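Local coordinates for Di-haem cytochrome c peroxidase family protein (Burkholderia thailandensis E264, PDB 6NX0) that is a diheme c-type peroxidase noted for an unusually stable bis-Fe(IV) state, and probably couples peroxide reduction to electron transfer between its hemes, at residues H154-N159 with P209-N214; S162-R167 with D263-F268; T389-V394 with D446-V451. One frame throughout, in Å; residues are numbered along the deposited sequence.

Contact 1: residues H154-N159 with P209-N214; sequences HFSRRN and PDEMNN. With HEC (heme c), chain B.
The imidazole of His-154 meets Asp-210 edge-on, with OD1 of Asp-210 in the ring plane and 3.0 Å from His-154 ND1. The N-H...O angle of 170° makes this a straight hydrogen bond. The carboxylate is turned 36° from the ring and receives the donor almost along its own C-O axis. The first torsion of His-154 places the ring beside the aspartate, and rotation about CB-CG (chi2 -96°) turns ND1 to OD1. A second flat group, the guanidinium of Arg-158, takes an oxygen at its edge as well: NH1 donates to O2D of a heme propionate at 2.8 Å. Its chain runs extended from CG to NE, spanning the distance to the propionate; NH1 is shared with Asp-192, and NE forms a salt bridge with Asp-345. Over one face of the Arg-157 guanidinium sits a water, centred above the plane; this water accepts from Arg-157 N and donates to Glu-211 OE2.

The carboxylate of Glu-211 is gripped twice. Ser-156 OG donates to OE2 at 2.9 Å, approaching on its anti side and well out of the carboxylate plane, and the water supplies the other bond. Extended beyond CG, the glutamate side chain carries OE2 to within 3.5 Å of the heme meso carbon CHD, and Ser-156 OG lies 3.7 Å from heme CBC. Ser-156, itself lining the pocket, and the water probably restrain this carboxylate beside the porphyrin. On the same heme, whose iron carries a water at 2.2 Å, Met-212 CG packs against methyl CMC. Two loops joined by a histidine-carboxylate bond outside and a serine-glutamate pair inside form one wall of a c-type heme pocket in the diheme cytochrome c peroxidase family.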
loop_
_atom_site.group_PDB
_atom_site.type_symbol
_atom_site.label_atom_id
_atom_site.label_comp_id
_atom_site.label_asym_id
_atom_site.label_seq_id
_atom_site.Cartn_x
_atom_site.Cartn_y
_atom_site.Cartn_z
ATOM N N HIS A 154 12.666 1.165 17.791
ATOM C CA HIS A 154 11.746 0.206 17.204
ATOM C C HIS A 154 11.143 0.822 15.955
ATOM O O HIS A 154 10.687 1.969 15.983
ATOM C CB HIS A 154 10.663 -0.189 18.202
ATOM C CG HIS A 154 11.200 -1.011 19.324
ATOM N ND1 HIS A 154 11.158 -2.386 19.321
ATOM C CD2 HIS A 154 11.885 -0.652 20.437
ATOM C CE1 HIS A 154 11.755 -2.840 20.415
ATOM N NE2 HIS A 154 12.193 -1.809 21.110
ATOM N N PHE A 155 11.166 0.069 14.861
ATOM C CA PHE A 155 10.634 0.533 13.580
ATOM C C PHE A 155 9.779 -0.548 12.939
ATOM O O PHE A 155 9.960 -1.744 13.186
ATOM C CB PHE A 155 11.771 0.918 12.611
ATOM C CG PHE A 155 12.696 1.970 13.158
ATOM C CD1 PHE A 155 13.786 1.612 13.921
ATOM C CD2 PHE A 155 12.471 3.311 12.914
ATOM C CE1 PHE A 155 14.630 2.571 14.432
ATOM C CE2 PHE A 155 13.313 4.277 13.422
ATOM C CZ PHE A 155 14.389 3.901 14.204
ATOM N N SER A 156 8.827 -0.097 12.127
ATOM C CA SER A 156 8.061 -0.983 11.263
ATOM C C SER A 156 8.991 -1.858 10.431
ATOM O O SER A 156 10.118 -1.476 10.123
ATOM C CB SER A 156 7.164 -0.143 10.335
ATOM O OG SER A 156 6.168 0.543 11.076
ATOM N N ARG A 157 8.487 -3.031 10.018
ATOM C CA ARG A 157 9.259 -3.925 9.154
ATOM C C ARG A 157 9.182 -3.518 7.687
ATOM O O ARG A 157 10.025 -3.962 6.889
ATOM C CB ARG A 157 8.771 -5.366 9.311
ATOM C CG ARG A 157 9.104 -5.956 10.694
ATOM C CD ARG A 157 8.494 -7.351 10.927
ATOM N NE ARG A 157 7.113 -7.493 10.455
ATOM C CZ ARG A 157 6.014 -7.290 11.185
ATOM N NH1 ARG A 157 4.814 -7.476 10.643
ATOM N NH2 ARG A 157 6.104 -6.894 12.445
ATOM N N ARG A 158 8.208 -2.678 7.335
ATOM C CA ARG A 158 7.989 -2.179 5.994
ATOM C C ARG A 158 7.641 -0.703 6.078
ATOM O O ARG A 158 7.337 -0.177 7.146
ATOM C CB ARG A 158 6.856 -2.927 5.273
ATOM C CG ARG A 158 7.152 -4.394 5.008
ATOM C CD ARG A 158 6.064 -5.085 4.160
ATOM N NE ARG A 158 6.407 -6.474 3.887
ATOM C CZ ARG A 158 5.568 -7.491 4.033
ATOM N NH1 ARG A 158 4.297 -7.280 4.392
ATOM N NH2 ARG A 158 6.007 -8.726 3.792
ATOM N N ASN A 159 7.650 -0.054 4.918
ATOM C CA ASN A 159 7.144 1.303 4.802
ATOM C C ASN A 159 5.626 1.290 4.880
ATOM O O ASN A 159 4.974 0.289 4.550
ATOM C CB ASN A 159 7.598 1.922 3.476
ATOM C CG ASN A 159 7.438 3.426 3.439
ATOM O OD1 ASN A 159 7.369 4.097 4.471
ATOM N ND2 ASN A 159 7.425 3.976 2.226
ATOM N N PRO A 209 5.035 -5.345 18.580
ATOM C CA PRO A 209 5.932 -4.620 19.489
ATOM C C PRO A 209 6.762 -3.552 18.793
ATOM O O PRO A 209 7.277 -2.662 19.483
ATOM C CB PRO A 209 6.831 -5.714 20.089
ATOM C CG PRO A 209 6.552 -6.928 19.318
ATOM C CD PRO A 209 5.250 -6.796 18.619
ATOM N N ASP A 210 6.929 -3.627 17.475
ATOM C CA ASP A 210 7.687 -2.632 16.720
ATOM C C ASP A 210 6.809 -1.478 16.259
ATOM O O ASP A 210 7.330 -0.499 15.714
ATOM C CB ASP A 210 8.364 -3.286 15.510
ATOM C CG ASP A 210 9.503 -4.243 15.909
ATOM O OD1 ASP A 210 10.149 -3.990 16.939
ATOM O OD2 ASP A 210 9.716 -5.236 15.189
ATOM N N GLU A 211 5.495 -1.558 16.493
ATOM C CA GLU A 211 4.575 -0.484 16.143
ATOM C C GLU A 211 3.886 0.039 17.405
ATOM O O GLU A 211 4.551 0.666 18.226
ATOM C CB GLU A 211 3.593 -0.954 15.062
ATOM C CG GLU A 211 4.401 -1.373 13.789
ATOM C CD GLU A 211 3.562 -1.559 12.532
ATOM O OE1 GLU A 211 2.370 -1.847 12.636
ATOM O OE2 GLU A 211 4.092 -1.428 11.409
ATOM N N MET A 212 2.583 -0.203 17.612
ATOM C CA MET A 212 1.926 0.398 18.769
ATOM C C MET A 212 2.170 -0.365 20.066
ATOM O O MET A 212 1.990 0.219 21.133
ATOM C CB MET A 212 0.431 0.527 18.508
ATOM C CG MET A 212 0.139 1.280 17.206
ATOM S SD MET A 212 -1.579 1.472 16.745
ATOM C CE MET A 212 -2.079 2.842 17.798
ATOM N N ASN A 213 2.557 -1.644 20.001
ATOM C CA ASN A 213 3.117 -2.372 21.151
ATOM C C ASN A 213 2.142 -2.549 22.319
ATOM O O ASN A 213 2.546 -2.607 23.488
ATOM C CB ASN A 213 4.381 -1.669 21.635
ATOM C CG ASN A 213 5.121 -2.447 22.675
ATOM O OD1 ASN A 213 5.255 -3.663 22.597
ATOM N ND2 ASN A 213 5.631 -1.726 23.668
ATOM N N ASN A 214 0.856 -2.697 22.054
ATOM C CA ASN A 214 -0.004 -3.207 23.119
ATOM C C ASN A 214 0.328 -4.670 23.379
ATOM O O ASN A 214 0.634 -5.436 22.462
ATOM C CB ASN A 214 -1.474 -3.027 22.762
ATOM C CG ASN A 214 -1.854 -1.569 22.622
ATOM O OD1 ASN A 214 -1.890 -0.831 23.602
ATOM N ND2 ASN A 214 -2.081 -1.135 21.406
HETATM FE FE HEC B . -0.890 1.291 9.471
HETATM C CHA HEC B . -0.504 -0.589 6.586
HETATM C CHB HEC B . -4.261 1.140 9.102
HETATM C CHC HEC B . -1.313 2.266 12.741
HETATM C CHD HEC B . 2.521 1.310 9.953
HETATM N NA HEC B . -2.127 0.517 8.059
HETATM C C1A HEC B . -1.777 -0.249 6.965
HETATM C C2A HEC B . -2.972 -0.586 6.242
HETATM C C3A HEC B . -3.999 -0.011 6.884
HETATM C C4A HEC B . -3.502 0.608 8.086
HETATM C CMA HEC B . -5.480 -0.159 6.557
HETATM C CAA HEC B . -3.023 -1.453 4.971
HETATM C CBA HEC B . -3.028 -0.572 3.734
HETATM C CGA HEC B . -2.917 -1.348 2.448
HETATM O O1A HEC B . -3.092 -0.682 1.384
HETATM O O2A HEC B . -2.524 -2.554 2.481
HETATM N NB HEC B . -2.463 1.617 10.710
HETATM C C1B HEC B . -3.796 1.470 10.350
HETATM C C2B HEC B . -4.602 1.785 11.498
HETATM C C3B HEC B . -3.794 1.997 12.543
HETATM C C4B HEC B . -2.439 1.933 12.050
HETATM C CMB HEC B . -6.134 1.780 11.492
HETATM C CAB HEC B . -4.162 2.392 13.987
HETATM C CBB HEC B . -4.890 1.211 14.676
HETATM N NC HEC B . 0.357 1.724 11.023
HETATM C C1C HEC B . -0.037 2.159 12.282
HETATM C C2C HEC B . 1.149 2.654 12.944
HETATM C C3C HEC B . 2.222 2.434 12.180
HETATM C C4C HEC B . 1.741 1.810 10.964
HETATM C CMC HEC B . 1.126 3.425 14.274
HETATM C CAC HEC B . 3.610 3.084 12.319
HETATM C CBC HEC B . 4.366 2.552 13.544
HETATM N ND HEC B . 0.693 0.556 8.434
HETATM C C1D HEC B . 2.040 0.708 8.817
HETATM C C2D HEC B . 2.856 -0.025 7.884
HETATM C C3D HEC B . 1.935 -0.656 6.903
HETATM C C4D HEC B . 0.610 -0.254 7.291
HETATM C CMD HEC B . 4.357 -0.217 7.981
HETATM C CAD HEC B . 2.316 -1.582 5.733
HETATM C CBD HEC B . 2.706 -2.909 6.342
HETATM C CGD HEC B . 2.738 -4.046 5.337
HETATM O O1D HEC B . 2.474 -3.794 4.141
HETATM O O2D HEC B . 3.115 -5.168 5.781
HETATM O O HOH W 1 5.703 -3.763 10.820
HETATM O O HOH W 2 -0.783 -0.754 10.246
#

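Contact 2: residues S162-R167 with D263-F268; sequences SLLYVR and DEMAPF. With HEC (heme c), chain B.
Tyr-165 points one ring edge at the face of Phe-268, an edge-to-face pair with centroids 4.8 Å apart and planes at 61°. Its CE1 stands over the centre of the phenylalanine ring, and Pro-267, in the conformer given, packs beside the tyrosine ring. The Tyr-165 hydroxyl OH accepts from Phe-268 N at 2.8 Å, with the nitrogen in the plane of the tyrosine ring; Asp-459 is its other partner. The backbone is tied just as directly, Tyr-165 N donating to Met-265 O at 2.9 Å in a nearly linear bond (172°). Leu-164 CD2 lies against the Met-265 backbone and approaches its SD to 4.1 Å.

Arg-167 makes the ionic part of the contact. Its chain, extended from CG to NE, brings NH1 to Asp-263 OD1 at 2.8 Å, in the guanidinium plane and on the anti lone pair, although the carboxylate stands almost perpendicular to that plane. Ala-266 CB packs over one guanidinium face, and Gln-261 O takes another bond from NH1.

The local turns are consistent with holding these groups in place. Leu-163 to Val-166 form a type II turn, overlapped at its start by an ST turn in which Ser-162 OG accepts from Leu-164 N. A water accepting from Arg-167 N and donating to Met-265 O ties the segments again. Leu-163 CD2 lies 3.5 Å from heme C3A, and its side chain also touches the axial ligand His-126.

Chemically, Met-265 O is satisfied by an amide and a water, and the Tyr-165 hydroxyl by an amide and a carboxylate. These bonds probably help to hold the turn whose Leu-163 touches the heme, while the salt bridge probably makes the guanidinium's charge easier to bury.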
loop_
_atom_site.group_PDB
_atom_site.type_symbol
_atom_site.label_atom_id
_atom_site.label_comp_id
_atom_site.label_asym_id
_atom_site.label_seq_id
_atom_site.Cartn_x
_atom_site.Cartn_y
_atom_site.Cartn_z
ATOM N N SER A 162 -0.011 5.406 2.036
ATOM C CA SER A 162 -1.206 6.218 2.159
ATOM C C SER A 162 -2.446 5.344 2.333
ATOM O O SER A 162 -2.611 4.319 1.666
ATOM C CB SER A 162 -1.346 7.079 0.902
ATOM O OG SER A 162 -2.626 7.687 0.788
ATOM N N LEU A 163 -3.342 5.764 3.221
ATOM C CA LEU A 163 -4.630 5.089 3.363
ATOM C C LEU A 163 -5.752 5.712 2.553
ATOM O O LEU A 163 -6.847 5.148 2.528
ATOM C CB LEU A 163 -5.054 5.032 4.829
ATOM C CG LEU A 163 -4.043 4.408 5.786
ATOM C CD1 LEU A 163 -4.621 4.306 7.202
ATOM C CD2 LEU A 163 -3.608 3.050 5.308
ATOM N N LEU A 164 -5.533 6.829 1.867
ATOM C CA LEU A 164 -6.568 7.252 0.936
ATOM C C LEU A 164 -6.732 6.175 -0.126
ATOM O O LEU A 164 -5.758 5.529 -0.541
ATOM C CB LEU A 164 -6.232 8.605 0.305
ATOM C CG LEU A 164 -6.191 9.802 1.268
ATOM C CD1 LEU A 164 -5.860 11.038 0.470
ATOM C CD2 LEU A 164 -7.485 9.991 2.040
ATOM N N TYR A 165 -7.980 5.961 -0.552
ATOM C CA TYR A 165 -8.366 4.985 -1.582
ATOM C C TYR A 165 -8.250 3.533 -1.095
ATOM O O TYR A 165 -8.448 2.599 -1.888
ATOM C CB TYR A 165 -7.580 5.196 -2.892
ATOM C CG TYR A 165 -7.661 6.636 -3.308
ATOM C CD1 TYR A 165 -8.819 7.158 -3.864
ATOM C CD2 TYR A 165 -6.611 7.496 -3.062
ATOM C CE1 TYR A 165 -8.915 8.502 -4.191
ATOM C CE2 TYR A 165 -6.695 8.851 -3.392
ATOM C CZ TYR A 165 -7.857 9.337 -3.946
ATOM O OH TYR A 165 -7.998 10.676 -4.279
ATOM N N VAL A 166 -7.919 3.313 0.179
ATOM C CA VAL A 166 -7.770 1.948 0.670
ATOM C C VAL A 166 -9.087 1.186 0.633
ATOM O O VAL A 166 -9.079 -0.047 0.618
ATOM C CB VAL A 166 -7.165 1.968 2.100
ATOM C CG1 VAL A 166 -8.199 2.387 3.154
ATOM C CG2 VAL A 166 -6.530 0.598 2.464
ATOM N N ARG A 167 -10.228 1.880 0.613
ATOM C CA ARG A 167 -11.519 1.205 0.557
ATOM C C ARG A 167 -11.707 0.402 -0.722
ATOM O O ARG A 167 -12.602 -0.458 -0.778
ATOM C CB ARG A 167 -12.650 2.225 0.719
ATOM C CG ARG A 167 -12.873 3.147 -0.472
ATOM C CD ARG A 167 -14.021 4.122 -0.163
ATOM N NE ARG A 167 -14.408 4.904 -1.324
ATOM C CZ ARG A 167 -15.418 5.768 -1.340
ATOM N NH1 ARG A 167 -16.125 5.953 -0.244
ATOM N NH2 ARG A 167 -15.724 6.451 -2.452
ATOM N N ASP A 263 -16.424 8.636 2.335
ATOM C CA ASP A 263 -16.075 9.308 1.093
ATOM C C ASP A 263 -14.896 10.255 1.264
ATOM O O ASP A 263 -14.136 10.471 0.311
ATOM C CB ASP A 263 -17.289 10.074 0.560
ATOM C CG ASP A 263 -18.357 9.167 -0.049
ATOM O OD1 ASP A 263 -18.121 7.958 -0.268
ATOM O OD2 ASP A 263 -19.459 9.682 -0.325
ATOM N N GLU A 264 -14.714 10.841 2.449
ATOM C CA GLU A 264 -13.600 11.761 2.587
ATOM C C GLU A 264 -12.264 11.046 2.495
ATOM O O GLU A 264 -11.238 11.701 2.299
ATOM C CB GLU A 264 -13.699 12.545 3.900
ATOM C CG GLU A 264 -13.440 11.776 5.172
ATOM C CD GLU A 264 -13.208 12.720 6.359
ATOM O OE1 GLU A 264 -12.939 13.922 6.131
ATOM O OE2 GLU A 264 -13.299 12.273 7.513
ATOM N N MET A 265 -12.262 9.724 2.590
ATOM C CA MET A 265 -11.035 8.952 2.451
ATOM C C MET A 265 -10.792 8.490 1.015
ATOM O O MET A 265 -9.903 7.657 0.786
ATOM C CB MET A 265 -11.074 7.766 3.430
ATOM C CG MET A 265 -11.134 8.205 4.902
ATOM S SD MET A 265 -9.779 9.316 5.370
ATOM C CE MET A 265 -8.503 8.123 5.674
ATOM N N ALA A 266 -11.537 9.049 0.051
ATOM C CA ALA A 266 -11.320 8.820 -1.382
ATOM C C ALA A 266 -11.713 10.096 -2.130
ATOM O O ALA A 266 -12.745 10.152 -2.815
ATOM C CB ALA A 266 -12.125 7.608 -1.862
ATOM N N PRO A 267 -10.884 11.148 -2.035
ATOM C CA PRO A 267 -11.321 12.476 -2.512
ATOM C C PRO A 267 -11.355 12.644 -4.023
ATOM O O PRO A 267 -12.207 13.398 -4.523
ATOM C CB PRO A 267 -10.298 13.435 -1.881
ATOM C CG PRO A 267 -9.578 12.645 -0.805
ATOM C CD PRO A 267 -9.636 11.220 -1.246
ATOM N N PHE A 268 -10.431 12.031 -4.770
ATOM C CA PHE A 268 -10.343 12.214 -6.222
ATOM C C PHE A 268 -10.307 13.702 -6.588
ATOM O O PHE A 268 -11.121 14.199 -7.369
ATOM C CB PHE A 268 -11.505 11.503 -6.929
ATOM C CG PHE A 268 -11.485 10.000 -6.778
ATOM C CD1 PHE A 268 -10.563 9.223 -7.470
ATOM C CD2 PHE A 268 -12.410 9.366 -5.965
ATOM C CE1 PHE A 268 -10.550 7.848 -7.336
ATOM C CE2 PHE A 268 -12.398 7.987 -5.829
ATOM C CZ PHE A 268 -11.465 7.236 -6.530
HETATM FE FE HEC B . -0.890 1.291 9.471
HETATM C CHA HEC B . -0.504 -0.589 6.586
HETATM C CHB HEC B . -4.261 1.140 9.102
HETATM C CHC HEC B . -1.313 2.266 12.741
HETATM C CHD HEC B . 2.521 1.310 9.953
HETATM N NA HEC B . -2.127 0.517 8.059
HETATM C C1A HEC B . -1.777 -0.249 6.965
HETATM C C2A HEC B . -2.972 -0.586 6.242
HETATM C C3A HEC B . -3.999 -0.011 6.884
HETATM C C4A HEC B . -3.502 0.608 8.086
HETATM C CMA HEC B . -5.480 -0.159 6.557
HETATM C CAA HEC B . -3.023 -1.453 4.971
HETATM C CBA HEC B . -3.028 -0.572 3.734
HETATM C CGA HEC B . -2.917 -1.348 2.448
HETATM O O1A HEC B . -3.092 -0.682 1.384
HETATM O O2A HEC B . -2.524 -2.554 2.481
HETATM N NB HEC B . -2.463 1.617 10.710
HETATM C C1B HEC B . -3.796 1.470 10.350
HETATM C C2B HEC B . -4.602 1.785 11.498
HETATM C C3B HEC B . -3.794 1.997 12.543
HETATM C C4B HEC B . -2.439 1.933 12.050
HETATM C CMB HEC B . -6.134 1.780 11.492
HETATM C CAB HEC B . -4.162 2.392 13.987
HETATM C CBB HEC B . -4.890 1.211 14.676
HETATM N NC HEC B . 0.357 1.724 11.023
HETATM C C1C HEC B . -0.037 2.159 12.282
HETATM C C2C HEC B . 1.149 2.654 12.944
HETATM C C3C HEC B . 2.222 2.434 12.180
HETATM C C4C HEC B . 1.741 1.810 10.964
HETATM C CMC HEC B . 1.126 3.425 14.274
HETATM C CAC HEC B . 3.610 3.084 12.319
HETATM C CBC HEC B . 4.366 2.552 13.544
HETATM N ND HEC B . 0.693 0.556 8.434
HETATM C C1D HEC B . 2.040 0.708 8.817
HETATM C C2D HEC B . 2.856 -0.025 7.884
HETATM C C3D HEC B . 1.935 -0.656 6.903
HETATM C C4D HEC B . 0.610 -0.254 7.291
HETATM C CMD HEC B . 4.357 -0.217 7.981
HETATM C CAD HEC B . 2.316 -1.582 5.733
HETATM C CBD HEC B . 2.706 -2.909 6.342
HETATM C CGD HEC B . 2.738 -4.046 5.337
HETATM O O1D HEC B . 2.474 -3.794 4.141
HETATM O O2D HEC B . 3.115 -5.168 5.781
HETATM O O HOH W 3 -10.601 4.740 1.318
HETATM O O HOH W 4 -19.135 6.650 -2.583
HETATM O O HOH W 2 -0.783 -0.754 10.246
#

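Contact 3: residues T389-V394 with D446-V451; sequences TLRDAV and DVDDLV
Val-394 and Val-447 touch through their CG1 methyls, 3.9 Å apart, where two helices pack in the cytochrome c domain that carries the second heme. The axes of the short segments 390-394 and 446-451 approach to 9.5 Å, with 122° between their N-to-C directions, so the helices cross steeply rather than run side by side. The tight part is aliphatic. Val-394 puts CG1, anti to its amide nitrogen (chi1 174°), between Val-447 and CB of Leu-450, while its other methyl, CG2, faces Val-451 CG2 at 4.1 Å. That same Val-451 methyl rests on Arg-391 CA, and the side chains of Val-451 and Leu-390 pass in opposite senses, meeting through CG1 and CD2. These buried side chains lead inward to the heme site: Leu-390 touches the heme, Leu-450 packs near the heme-bonded Cys-301, and Val-394 lies near the axial ligand Tyr-397. At the N-terminus of the first helix, buried Thr-389 is the N-cap, its OG1 accepting from Asp-392 N.

Toward the partly exposed side the packing gives way to charge. Arg-391 stretches its chain, extended from CG to NE, across Val-447, whose CG1 sits 3.6 Å above the centre of one guanidinium face. The aliphatic layer therefore ends under a cation. Asp-448, whose CB is directed away from the partner helix, swings its carboxylate back to meet that cation, and Asp-444 offers NH1 a second anionic partner.

The salt bridge is a side-on grip upon a single oxygen. Asp-448 OD1 takes NE of Arg-391 at 2.8 Å, nearly along its C-O axis, and NH1 of Arg-391 at 3.1 Å, from above the carboxylate plane.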
loop_
_atom_site.group_PDB
_atom_site.type_symbol
_atom_site.label_atom_id
_atom_site.label_comp_id
_atom_site.label_asym_id
_atom_site.label_seq_id
_atom_site.Cartn_x
_atom_site.Cartn_y
_atom_site.Cartn_z
ATOM N N THR A 389 13.759 9.394 -3.218
ATOM C CA THR A 389 13.188 10.310 -4.191
ATOM C C THR A 389 12.327 9.546 -5.173
ATOM O O THR A 389 12.639 8.410 -5.533
ATOM C CB THR A 389 14.234 11.076 -5.003
ATOM O OG1 THR A 389 14.904 10.172 -5.879
ATOM C CG2 THR A 389 15.258 11.773 -4.091
ATOM N N LEU A 390 11.247 10.191 -5.603
ATOM C CA LEU A 390 10.353 9.591 -6.577
ATOM C C LEU A 390 11.084 9.303 -7.879
ATOM O O LEU A 390 10.857 8.266 -8.512
ATOM C CB LEU A 390 9.164 10.510 -6.821
ATOM C CG LEU A 390 8.182 10.049 -7.906
ATOM C CD1 LEU A 390 7.621 8.638 -7.566
ATOM C CD2 LEU A 390 7.075 11.044 -8.102
ATOM N N ARG A 391 11.988 10.198 -8.296
ATOM C CA ARG A 391 12.676 9.961 -9.560
ATOM C C ARG A 391 13.499 8.680 -9.519
ATOM O O ARG A 391 13.562 7.957 -10.520
ATOM C CB ARG A 391 13.552 11.150 -9.949
ATOM C CG ARG A 391 14.007 11.023 -11.430
ATOM C CD ARG A 391 15.031 12.036 -11.854
ATOM N NE ARG A 391 15.261 11.927 -13.301
ATOM C CZ ARG A 391 16.060 11.021 -13.865
ATOM N NH1 ARG A 391 16.193 11.002 -15.194
ATOM N NH2 ARG A 391 16.728 10.142 -13.127
ATOM N N ASP A 392 14.117 8.362 -8.374
ATOM C CA ASP A 392 14.895 7.132 -8.274
ATOM C C ASP A 392 13.996 5.911 -8.396
ATOM O O ASP A 392 14.372 4.923 -9.033
ATOM C CB ASP A 392 15.677 7.080 -6.952
ATOM C CG ASP A 392 16.985 7.848 -6.998
ATOM O OD1 ASP A 392 17.350 8.394 -8.065
ATOM O OD2 ASP A 392 17.648 7.906 -5.946
ATOM N N ALA A 393 12.799 5.973 -7.807
ATOM C CA ALA A 393 11.845 4.867 -7.917
ATOM C C ALA A 393 11.468 4.607 -9.363
ATOM O O ALA A 393 11.334 3.447 -9.770
ATOM C CB ALA A 393 10.597 5.151 -7.095
ATOM N N VAL A 394 11.279 5.674 -10.149
ATOM C CA VAL A 394 10.936 5.518 -11.560
ATOM C C VAL A 394 12.151 5.053 -12.363
ATOM O O VAL A 394 12.059 4.145 -13.204
ATOM C CB VAL A 394 10.374 6.847 -12.097
ATOM C CG1 VAL A 394 10.132 6.777 -13.611
ATOM C CG2 VAL A 394 9.099 7.240 -11.365
ATOM N N ASP A 446 12.589 10.822 -20.744
ATOM C CA ASP A 446 11.394 10.014 -20.536
ATOM C C ASP A 446 11.114 9.834 -19.047
ATOM O O ASP A 446 9.968 9.943 -18.604
ATOM C CB ASP A 446 11.554 8.626 -21.161
ATOM C CG ASP A 446 11.569 8.636 -22.688
ATOM O OD1 ASP A 446 11.078 9.607 -23.302
ATOM O OD2 ASP A 446 12.057 7.641 -23.270
ATOM N N VAL A 447 12.153 9.534 -18.275
ATOM C CA VAL A 447 11.980 9.354 -16.832
ATOM C C VAL A 447 11.475 10.642 -16.206
ATOM O O VAL A 447 10.554 10.628 -15.375
ATOM C CB VAL A 447 13.303 8.885 -16.210
ATOM C CG1 VAL A 447 13.233 8.919 -14.682
ATOM C CG2 VAL A 447 13.637 7.487 -16.685
ATOM N N ASP A 448 12.070 11.785 -16.591
ATOM C CA ASP A 448 11.590 13.072 -16.088
ATOM C C ASP A 448 10.102 13.275 -16.395
ATOM O O ASP A 448 9.342 13.796 -15.568
ATOM C CB ASP A 448 12.390 14.226 -16.701
ATOM C CG ASP A 448 13.898 14.180 -16.396
ATOM O OD1 ASP A 448 14.363 13.495 -15.461
ATOM O OD2 ASP A 448 14.646 14.878 -17.125
ATOM N N ASP A 449 9.670 12.909 -17.609
ATOM C CA ASP A 449 8.280 13.100 -17.995
ATOM C C ASP A 449 7.337 12.200 -17.198
ATOM O O ASP A 449 6.244 12.632 -16.817
ATOM C CB ASP A 449 8.133 12.854 -19.494
ATOM C CG ASP A 449 8.824 13.920 -20.348
ATOM O OD1 ASP A 449 9.249 14.967 -19.801
ATOM O OD2 ASP A 449 8.941 13.696 -21.583
ATOM N N LEU A 450 7.755 10.953 -16.926
ATOM C CA LEU A 450 6.973 10.067 -16.071
ATOM C C LEU A 450 6.803 10.651 -14.672
ATOM O O LEU A 450 5.695 10.634 -14.122
ATOM C CB LEU A 450 7.631 8.695 -15.998
ATOM C CG LEU A 450 7.399 7.783 -17.214
ATOM C CD1 LEU A 450 8.395 6.623 -17.222
ATOM C CD2 LEU A 450 5.994 7.278 -17.236
ATOM N N VAL A 451 7.880 11.193 -14.096
ATOM C CA VAL A 451 7.758 11.875 -12.802
ATOM C C VAL A 451 6.759 13.026 -12.885
ATOM O O VAL A 451 5.900 13.183 -12.013
ATOM C CB VAL A 451 9.136 12.354 -12.327
ATOM C CG1 VAL A 451 9.007 13.265 -11.094
ATOM C CG2 VAL A 451 10.044 11.184 -12.060
#

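How the contacts relate
Contacts 1 and 2 serve the same heme, the one whose iron carries a water, and their first segments are close neighbours in one loop region; even so, their centres lie 23 Å apart. Contact 3 belongs to the other cytochrome c range and the second heme. Contact 1, partly buried, joins two loops mainly through polar side chains. Contact 2 is more buried and combines backbone, aromatic and ionic links between loop and turn segments. Contact 3 is also buried, although its centre lies about 19 Å from the centre of the chain, against about 12 Å for contact 2. Only contact 3 pairs two helices, with an aliphatic interior and its salt bridge toward the partly exposed side.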